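Local coordinates for protein nsp9 (Porcine coronavirus HKU15, PDB 5YM6) that binds nucleic acid, more tightly as a dimer, and is probably a single-stranded RNA-binding component of the coronavirus replication machinery, at residues B[8-13]-B[30-35]; B[47-52]-B[83-88]. All blocks are in the same frame, centred on the assembly; numbering follows the deposited sequence.

Two ways of joining strands are seen in this small beta-barrel protein. Contact 1 (8-13 with 30-35) pairs neighbouring strands of a hairpin through backbone hydrogen bonds, whereas contact 2 (47-52 with 83-88) brings together strands that are not neighbours in the sheet, so side chains, one of them bonded to a backbone N-H, do most of the work. Strands 8-18 and 49-55 lie side by side in the same sheet, which links the two, yet the contacts do not touch: their centres are 18 Å apart, their nearest atoms about 7 Å, and they lie on opposite sides of the chain's centre. In contact 1, Asn8 packs on Ser103 of the second subunit.

Contact 1: residues B[8-13]-B[30-35]; sequences NVFTAQ and YVTRTG
Phe10 lays one face of its ring over CD1 of Tyr30, while its edge meets the methyl of Thr32, with Phe10 CD1 3.7 Å from Thr32 CG2. The two aromatic planes are close to parallel, 16° apart, but are slid so far past each other, with the Phe10 and Tyr30 centroids separated by 5.4 Å, that little true stacking remains. The first torsion of Phe10 sets its CG between the backbone N and the carbonyl carbon (chi1 87°), and from there CE1 reaches CB of Tyr30 at 3.9 Å. The hydroxyl of Tyr30 has its own partner, hydrogen-bonding with Asn14 OD1 further along the first strand. On the other face of the sheet Val9 and Val31 meet through their CG2 methyls, 4.2 Å apart, and both also pack on Met97 of helix 92-105. Between the two faces, the backbones of Phe10 and Tyr30 form one hydrogen-bonded pair, with Tyr30 N 2.9 Å from Phe10 O, and Asn8 and Thr32 form the next, with Thr32 N 2.8 Å from Asn8 O. Val9 and Val31 are the non-hydrogen-bonded pair between them, an alternation characteristic of antiparallel pairing, here within the beta hairpin of strands 8-18 and 23-33.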
ATOM      1  N   ASN B   8       4.365  -1.507  -8.739  1.00 34.78           N
ATOM      2  CA  ASN B   8       3.161  -2.112  -9.261  1.00 34.30           C
ATOM      3  C   ASN B   8       2.908  -3.440  -8.579  1.00 30.47           C
ATOM      4  O   ASN B   8       3.814  -4.013  -7.969  1.00 31.39           O
ATOM      5  CB  ASN B   8       3.252  -2.309 -10.775  1.00 40.12           C
ATOM      6  CG  ASN B   8       3.068  -1.018 -11.544  1.00 48.90           C
ATOM      7  OD1 ASN B   8       2.338  -0.124 -11.115  1.00 49.53           O
ATOM      8  ND2 ASN B   8       3.729  -0.913 -12.690  1.00 53.16           N
ATOM      9  N   VAL B   9       1.669  -3.900  -8.663  1.00 27.64           N
ATOM     10  CA  VAL B   9       1.319  -5.248  -8.238  1.00 27.50           C
ATOM     11  C   VAL B   9       0.870  -6.060  -9.459  1.00 31.99           C
ATOM     12  O   VAL B   9       0.024  -5.613 -10.235  1.00 30.76           O
ATOM     13  CB  VAL B   9       0.189  -5.249  -7.168  1.00 29.86           C
ATOM     14  CG1 VAL B   9      -0.286  -6.666  -6.886  1.00 27.97           C
ATOM     15  CG2 VAL B   9       0.647  -4.564  -5.882  1.00 31.84           C
ATOM     16  N   PHE B  10       1.430  -7.250  -9.649  1.00 29.39           N
ATOM     17  CA  PHE B  10       0.846  -8.136 -10.643  1.00 31.19           C
ATOM     18  C   PHE B  10       0.711  -9.516 -10.027  1.00 25.78           C
ATOM     19  O   PHE B  10       1.447  -9.877  -9.110  1.00 26.83           O
ATOM     20  CB  PHE B  10       1.658  -8.155 -11.958  1.00 32.81           C
ATOM     21  CG  PHE B  10       2.797  -9.145 -11.989  1.00 29.36           C
ATOM     22  CD1 PHE B  10       4.065  -8.785 -11.564  1.00 29.75           C
ATOM     23  CD2 PHE B  10       2.609 -10.427 -12.486  1.00 34.54           C
ATOM     24  CE1 PHE B  10       5.117  -9.696 -11.598  1.00 31.62           C
ATOM     25  CE2 PHE B  10       3.661 -11.336 -12.528  1.00 33.28           C
ATOM     26  CZ  PHE B  10       4.910 -10.970 -12.082  1.00 30.31           C
ATOM     27  N   THR B  11      -0.247 -10.268 -10.538  1.00 25.46           N
ATOM     28  CA  THR B  11      -0.602 -11.553  -9.964  1.00 22.49           C
ATOM     29  C   THR B  11      -0.310 -12.713 -10.903  1.00 26.86           C
ATOM     30  O   THR B  11      -0.476 -12.605 -12.119  1.00 27.62           O
ATOM     31  CB  THR B  11      -2.089 -11.577  -9.578  1.00 27.01           C
ATOM     32  OG1 THR B  11      -2.886 -11.386 -10.751  1.00 28.65           O
ATOM     33  CG2 THR B  11      -2.395 -10.468  -8.587  1.00 29.15           C
ATOM     34  N   ALA B  12       0.141 -13.821 -10.332  1.00 22.83           N
ATOM     35  CA  ALA B  12       0.290 -15.060 -11.084  1.00 24.50           C
ATOM     36  C   ALA B  12      -0.057 -16.237 -10.183  1.00 23.71           C
ATOM     37  O   ALA B  12      -0.915 -16.121  -9.333  1.00 22.94           O
ATOM     38  CB  ALA B  12       1.696 -15.182 -11.634  1.00 26.47           C
ATOM     39  N   GLN B  13       0.595 -17.378 -10.364  1.00 22.83           N
ATOM     40  CA  GLN B  13       0.259 -18.535  -9.550  1.00 22.60           C
ATOM     41  C   GLN B  13       1.495 -19.168  -8.950  1.00 25.20           C
ATOM     42  O   GLN B  13       2.546 -19.197  -9.569  1.00 27.43           O
ATOM     43  CB  GLN B  13      -0.500 -19.578 -10.374  1.00 23.25           C
ATOM     44  CG  GLN B  13      -1.891 -19.110 -10.819  1.00 24.34           C
ATOM     45  CD  GLN B  13      -2.526 -20.023 -11.860  1.00 30.65           C
ATOM     46  OE1 GLN B  13      -2.100 -20.058 -13.022  1.00 27.72           O
ATOM     47  NE2 GLN B  13      -3.570 -20.749 -11.455  1.00 30.12           N
ATOM     48  N   TYR B  30       2.720 -10.190  -6.480  1.00 19.43           N
ATOM     49  CA  TYR B  30       4.083  -9.697  -6.518  1.00 22.27           C
ATOM     50  C   TYR B  30       4.084  -8.173  -6.509  1.00 22.79           C
ATOM     51  O   TYR B  30       3.242  -7.554  -7.135  1.00 24.61           O
ATOM     52  CB  TYR B  30       4.812 -10.197  -7.768  1.00 23.46           C
ATOM     53  CG  TYR B  30       5.115 -11.676  -7.776  1.00 24.03           C
ATOM     54  CD1 TYR B  30       4.214 -12.590  -8.304  1.00 25.55           C
ATOM     55  CD2 TYR B  30       6.318 -12.146  -7.277  1.00 23.69           C
ATOM     56  CE1 TYR B  30       4.498 -13.938  -8.316  1.00 23.61           C
ATOM     57  CE2 TYR B  30       6.618 -13.491  -7.288  1.00 25.51           C
ATOM     58  CZ  TYR B  30       5.702 -14.380  -7.814  1.00 24.38           C
ATOM     59  OH  TYR B  30       6.000 -15.713  -7.819  1.00 28.70           O
ATOM     60  N   VAL B  31       5.034  -7.583  -5.796  1.00 23.08           N
ATOM     61  CA  VAL B  31       5.279  -6.156  -5.941  1.00 24.56           C
ATOM     62  C   VAL B  31       6.518  -5.997  -6.808  1.00 23.77           C
ATOM     63  O   VAL B  31       7.544  -6.622  -6.550  1.00 24.97           O
ATOM     64  CB  VAL B  31       5.466  -5.446  -4.592  1.00 24.78           C
ATOM     65  CG1 VAL B  31       5.931  -4.002  -4.818  1.00 31.31           C
ATOM     66  CG2 VAL B  31       4.152  -5.457  -3.813  1.00 25.85           C
ATOM     67  N   THR B  32       6.407  -5.162  -7.832  1.00 28.57           N
ATOM     68  CA  THR B  32       7.535  -4.862  -8.697  1.00 30.20           C
ATOM     69  C   THR B  32       8.035  -3.448  -8.449  1.00 31.64           C
ATOM     70  O   THR B  32       7.246  -2.538  -8.184  1.00 31.82           O
ATOM     71  CB  THR B  32       7.176  -4.984 -10.189  1.00 31.53           C
ATOM     72  OG1 THR B  32       6.233  -3.962 -10.535  1.00 36.21           O
ATOM     73  CG2 THR B  32       6.575  -6.339 -10.484  1.00 31.10           C
ATOM     74  N   ARG B  33       9.347  -3.285  -8.566  1.00 30.54           N
ATOM     75  CA  ARG B  33       9.997  -1.985  -8.443  1.00 35.58           C
ATOM     76  C   ARG B  33      11.381  -2.054  -9.069  1.00 32.86           C
ATOM     77  O   ARG B  33      12.151  -2.969  -8.779  1.00 36.06           O
ATOM     78  CB  ARG B  33      10.102  -1.558  -6.982  1.00 34.57           C
ATOM     79  CG  ARG B  33      10.655  -0.154  -6.791  1.00 43.56           C
ATOM     80  CD  ARG B  33      11.421  -0.034  -5.480  1.00 47.64           C
ATOM     81  NE  ARG B  33      11.902   1.329  -5.261  1.00 56.50           N
ATOM     82  CZ  ARG B  33      13.074   1.786  -5.696  1.00 59.50           C
ATOM     83  NH1 ARG B  33      13.430   3.042  -5.455  1.00 61.71           N
ATOM     84  NH2 ARG B  33      13.887   0.990  -6.381  1.00 57.75           N
ATOM     85  N   THR B  34      11.688  -1.081  -9.925  1.00 42.53           N
ATOM     86  CA  THR B  34      13.002  -0.991 -10.560  1.00 39.83           C
ATOM     87  C   THR B  34      13.369  -2.294 -11.278  1.00 40.68           C
ATOM     88  O   THR B  34      14.477  -2.804 -11.125  1.00 43.59           O
ATOM     89  CB  THR B  34      14.065  -0.631  -9.522  1.00 43.82           C
ATOM     90  N   GLY B  35      12.421  -2.839 -12.034  1.00 40.83           N
ATOM     91  CA  GLY B  35      12.648  -4.063 -12.787  1.00 39.88           C
ATOM     92  C   GLY B  35      12.868  -5.339 -11.984  1.00 40.32           C
ATOM     93  O   GLY B  35      13.313  -6.348 -12.533  1.00 36.08           O
TER

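Contact 2: residues B[47-52]-B[83-88]; sequences DNLKTV and YLYFIQ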
ATOM      1  N   ASP B  47      -7.661 -22.686   4.221  1.00 25.18           N
ATOM      2  CA  ASP B  47      -7.297 -21.907   5.403  1.00 27.05           C
ATOM      3  C   ASP B  47      -6.092 -22.482   6.154  1.00 24.63           C
ATOM      4  O   ASP B  47      -5.702 -21.954   7.198  1.00 28.14           O
ATOM      5  CB  ASP B  47      -8.499 -21.769   6.354  1.00 28.65           C
ATOM      6  CG  ASP B  47      -8.881 -23.078   7.064  1.00 31.41           C
ATOM      7  OD1 ASP B  47      -8.355 -24.162   6.743  1.00 30.03           O
ATOM      8  OD2 ASP B  47      -9.743 -23.006   7.962  1.00 30.12           O
ATOM      9  N   ASN B  48      -5.477 -23.527   5.601  1.00 24.09           N
ATOM     10  CA  ASN B  48      -4.423 -24.246   6.313  1.00 27.36           C
ATOM     11  C   ASN B  48      -3.062 -24.238   5.628  1.00 25.80           C
ATOM     12  O   ASN B  48      -2.262 -25.148   5.841  1.00 23.89           O
ATOM     13  CB  ASN B  48      -4.842 -25.702   6.561  1.00 28.96           C
ATOM     14  CG  ASN B  48      -5.144 -26.460   5.274  1.00 25.95           C
ATOM     15  OD1 ASN B  48      -5.628 -25.885   4.316  1.00 30.14           O
ATOM     16  ND2 ASN B  48      -4.850 -27.761   5.259  1.00 30.96           N
ATOM     17  N   LEU B  49      -2.776 -23.212   4.831  1.00 22.30           N
ATOM     18  CA  LEU B  49      -1.489 -23.167   4.147  1.00 20.61           C
ATOM     19  C   LEU B  49      -0.372 -22.764   5.113  1.00 23.36           C
ATOM     20  O   LEU B  49      -0.552 -21.896   5.971  1.00 24.96           O
ATOM     21  CB  LEU B  49      -1.537 -22.200   2.953  1.00 19.05           C
ATOM     22  CG  LEU B  49      -2.625 -22.547   1.931  1.00 23.46           C
ATOM     23  CD1 LEU B  49      -2.534 -21.631   0.727  1.00 23.30           C
ATOM     24  CD2 LEU B  49      -2.520 -24.018   1.498  1.00 26.52           C
ATOM     25  N   LYS B  50       0.789 -23.389   4.953  1.00 24.33           N
ATOM     26  CA  LYS B  50       1.924 -23.106   5.814  1.00 25.54           C
ATOM     27  C   LYS B  50       3.100 -22.482   5.067  1.00 21.03           C
ATOM     28  O   LYS B  50       3.765 -21.581   5.585  1.00 24.45           O
ATOM     29  CB  LYS B  50       2.378 -24.389   6.514  1.00 27.20           C
ATOM     30  CG  LYS B  50       3.576 -24.200   7.431  1.00 35.22           C
ATOM     31  CD  LYS B  50       4.002 -25.513   8.061  1.00 39.76           C
ATOM     32  CE  LYS B  50       5.300 -25.356   8.841  1.00 39.46           C
ATOM     33  NZ  LYS B  50       5.737 -26.669   9.392  1.00 43.80           N
ATOM     34  N   THR B  51       3.378 -22.964   3.865  1.00 22.13           N
ATOM     35  CA  THR B  51       4.511 -22.450   3.105  1.00 21.52           C
ATOM     36  C   THR B  51       4.143 -22.245   1.651  1.00 24.85           C
ATOM     37  O   THR B  51       3.131 -22.761   1.170  1.00 21.91           O
ATOM     38  CB  THR B  51       5.758 -23.384   3.180  1.00 26.16           C
ATOM     39  OG1 THR B  51       5.474 -24.652   2.568  1.00 26.99           O
ATOM     40  CG2 THR B  51       6.202 -23.594   4.618  1.00 28.13           C
ATOM     41  N   VAL B  52       4.972 -21.480   0.955  1.00 22.35           N
ATOM     42  CA  VAL B  52       4.788 -21.299  -0.476  1.00 22.48           C
ATOM     43  C   VAL B  52       6.149 -21.418  -1.143  1.00 27.68           C
ATOM     44  O   VAL B  52       7.168 -20.978  -0.604  1.00 26.78           O
ATOM     45  CB  VAL B  52       4.112 -19.961  -0.807  1.00 21.67           C
ATOM     46  CG1 VAL B  52       4.961 -18.774  -0.315  1.00 20.66           C
ATOM     47  CG2 VAL B  52       3.844 -19.853  -2.298  1.00 22.72           C
ATOM     48  N   TYR B  83      -8.811 -16.643   1.652  1.00 27.48           N
ATOM     49  CA  TYR B  83      -7.826 -16.338   2.692  1.00 24.65           C
ATOM     50  C   TYR B  83      -6.580 -15.699   2.117  1.00 24.38           C
ATOM     51  O   TYR B  83      -5.997 -16.211   1.173  1.00 22.70           O
ATOM     52  CB  TYR B  83      -7.442 -17.593   3.462  1.00 25.10           C
ATOM     53  CG  TYR B  83      -8.635 -18.211   4.132  1.00 24.39           C
ATOM     54  CD1 TYR B  83      -9.081 -17.753   5.369  1.00 28.21           C
ATOM     55  CD2 TYR B  83      -9.341 -19.223   3.510  1.00 25.84           C
ATOM     56  CE1 TYR B  83     -10.200 -18.318   5.970  1.00 31.42           C
ATOM     57  CE2 TYR B  83     -10.441 -19.788   4.096  1.00 31.30           C
ATOM     58  CZ  TYR B  83     -10.870 -19.333   5.320  1.00 32.77           C
ATOM     59  OH  TYR B  83     -11.988 -19.919   5.883  1.00 35.61           O
ATOM     60  N   LEU B  84      -6.192 -14.575   2.696  1.00 22.15           N
ATOM     61  CA  LEU B  84      -5.000 -13.846   2.294  1.00 22.46           C
ATOM     62  C   LEU B  84      -3.874 -14.183   3.258  1.00 21.73           C
ATOM     63  O   LEU B  84      -4.054 -14.106   4.490  1.00 23.46           O
ATOM     64  CB  LEU B  84      -5.271 -12.332   2.292  1.00 22.45           C
ATOM     65  CG  LEU B  84      -4.074 -11.389   2.106  1.00 24.42           C
ATOM     66  CD1 LEU B  84      -3.577 -11.435   0.687  1.00 23.71           C
ATOM     67  CD2 LEU B  84      -4.443  -9.944   2.479  1.00 29.78           C
ATOM     68  N   TYR B  85      -2.727 -14.579   2.712  1.00 20.74           N
ATOM     69  CA  TYR B  85      -1.556 -14.885   3.525  1.00 17.38           C
ATOM     70  C   TYR B  85      -0.415 -14.003   3.079  1.00 19.92           C
ATOM     71  O   TYR B  85      -0.041 -14.050   1.903  1.00 18.45           O
ATOM     72  CB  TYR B  85      -1.087 -16.327   3.363  1.00 18.75           C
ATOM     73  CG  TYR B  85      -2.049 -17.449   3.666  1.00 20.18           C
ATOM     74  CD1 TYR B  85      -3.053 -17.794   2.767  1.00 19.00           C
ATOM     75  CD2 TYR B  85      -1.889 -18.223   4.806  1.00 17.76           C
ATOM     76  CE1 TYR B  85      -3.908 -18.856   3.029  1.00 21.42           C
ATOM     77  CE2 TYR B  85      -2.730 -19.292   5.062  1.00 22.54           C
ATOM     78  CZ  TYR B  85      -3.737 -19.595   4.173  1.00 21.81           C
ATOM     79  OH  TYR B  85      -4.574 -20.655   4.430  1.00 24.80           O
ATOM     80  N   PHE B  86       0.152 -13.219   3.993  1.00 17.32           N
ATOM     81  CA  PHE B  86       1.370 -12.500   3.678  1.00 19.12           C
ATOM     82  C   PHE B  86       2.565 -13.405   3.891  1.00 16.89           C
ATOM     83  O   PHE B  86       2.551 -14.290   4.749  1.00 21.44           O
ATOM     84  CB  PHE B  86       1.510 -11.235   4.523  1.00 17.92           C
ATOM     85  CG  PHE B  86       0.604 -10.136   4.085  1.00 18.91           C
ATOM     86  CD1 PHE B  86       0.831  -9.488   2.888  1.00 22.54           C
ATOM     87  CD2 PHE B  86      -0.488  -9.779   4.847  1.00 29.89           C
ATOM     88  CE1 PHE B  86      -0.004  -8.479   2.461  1.00 25.43           C
ATOM     89  CE2 PHE B  86      -1.324  -8.765   4.430  1.00 32.55           C
ATOM     90  CZ  PHE B  86      -1.077  -8.122   3.235  1.00 26.85           C
ATOM     91  N   ILE B  87       3.590 -13.195   3.080  1.00 18.22           N
ATOM     92  CA  ILE B  87       4.834 -13.941   3.224  1.00 20.50           C
ATOM     93  C   ILE B  87       5.548 -13.404   4.475  1.00 20.24           C
ATOM     94  O   ILE B  87       5.533 -12.200   4.726  1.00 21.92           O
ATOM     95  CB  ILE B  87       5.716 -13.809   1.958  1.00 23.24           C
ATOM     96  CG1 ILE B  87       5.346 -14.899   0.932  1.00 22.16           C
ATOM     97  CG2 ILE B  87       7.193 -13.971   2.294  1.00 22.81           C
ATOM     98  CD1 ILE B  87       3.927 -14.849   0.444  1.00 24.53           C
ATOM     99  N   GLN B  88       6.144 -14.296   5.260  1.00 19.12           N
ATOM    100  CA  GLN B  88       6.735 -13.900   6.535  1.00 22.32           C
ATOM    101  C   GLN B  88       7.799 -12.820   6.335  1.00 22.52           C
ATOM    102  O   GLN B  88       8.603 -12.900   5.404  1.00 21.23           O
ATOM    103  CB  GLN B  88       7.329 -15.103   7.266  1.00 21.28           C
ATOM    104  CG  GLN B  88       7.855 -14.714   8.650  1.00 25.41           C
ATOM    105  CD  GLN B  88       8.275 -15.895   9.497  1.00 28.12           C
ATOM    106  OE1 GLN B  88       8.737 -16.910   8.981  1.00 35.07           O
ATOM    107  NE2 GLN B  88       8.118 -15.764  10.814  1.00 33.99           N
TER
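Tyr85 turns a face of its ring to Leu49 and presents its hydroxyl to the backbone where strand 49-55 begins. Leu49 CB stands over that face, 4.0 Å from the Tyr85 centroid and 28° off the ring normal, a CH-pi contact displaced toward the hydroxyl end, where CB is 3.6 Å from Tyr85 CZ. The leucine side chain crosses the tyrosine at about a right angle and brings CD1 to 3.9 Å from Tyr85 CE1. Tyr85 holds CG anti to its carbonyl carbon (chi1 -58°), which sends the ring across the gap between the strands. At the far end of the ring, Leu49 N donates a nearly straight hydrogen bond to Tyr85 OH, 3.2 Å long with an angle of 170° at the hydrogen.

Tyr83, two residues earlier and on the same side of its strand, repeats the theme against Asp47, in the turn that leads into strand 49-55. Asp47 CB lies over the ring face, 3.6 Å from the Tyr83 centroid, so the acidic residue meets the aromatic through its methylene. At the other end of the contact, Val52 CG1 touches Ile87 CG1 at 4.1 Å, the two side chains crossing about at right angles. Leu63 of strand 60-64 packs against both, and Leu65 lies against Leu49 and Val52, extending this apolar patch within the barrel.

The backbone carbonyl of Lys46 is a second hydrogen-bonding partner of Tyr85 OH. The hydroxyl therefore bridges Lys46 and Leu49, fixing the turn into strand 49-55 to strand 82-86 while the ring packs with the apolar interior. No backbone-to-backbone hydrogen bond joins the two segments, so their approach rests on aromatic faces, aliphatic contacts and one bridging hydroxyl.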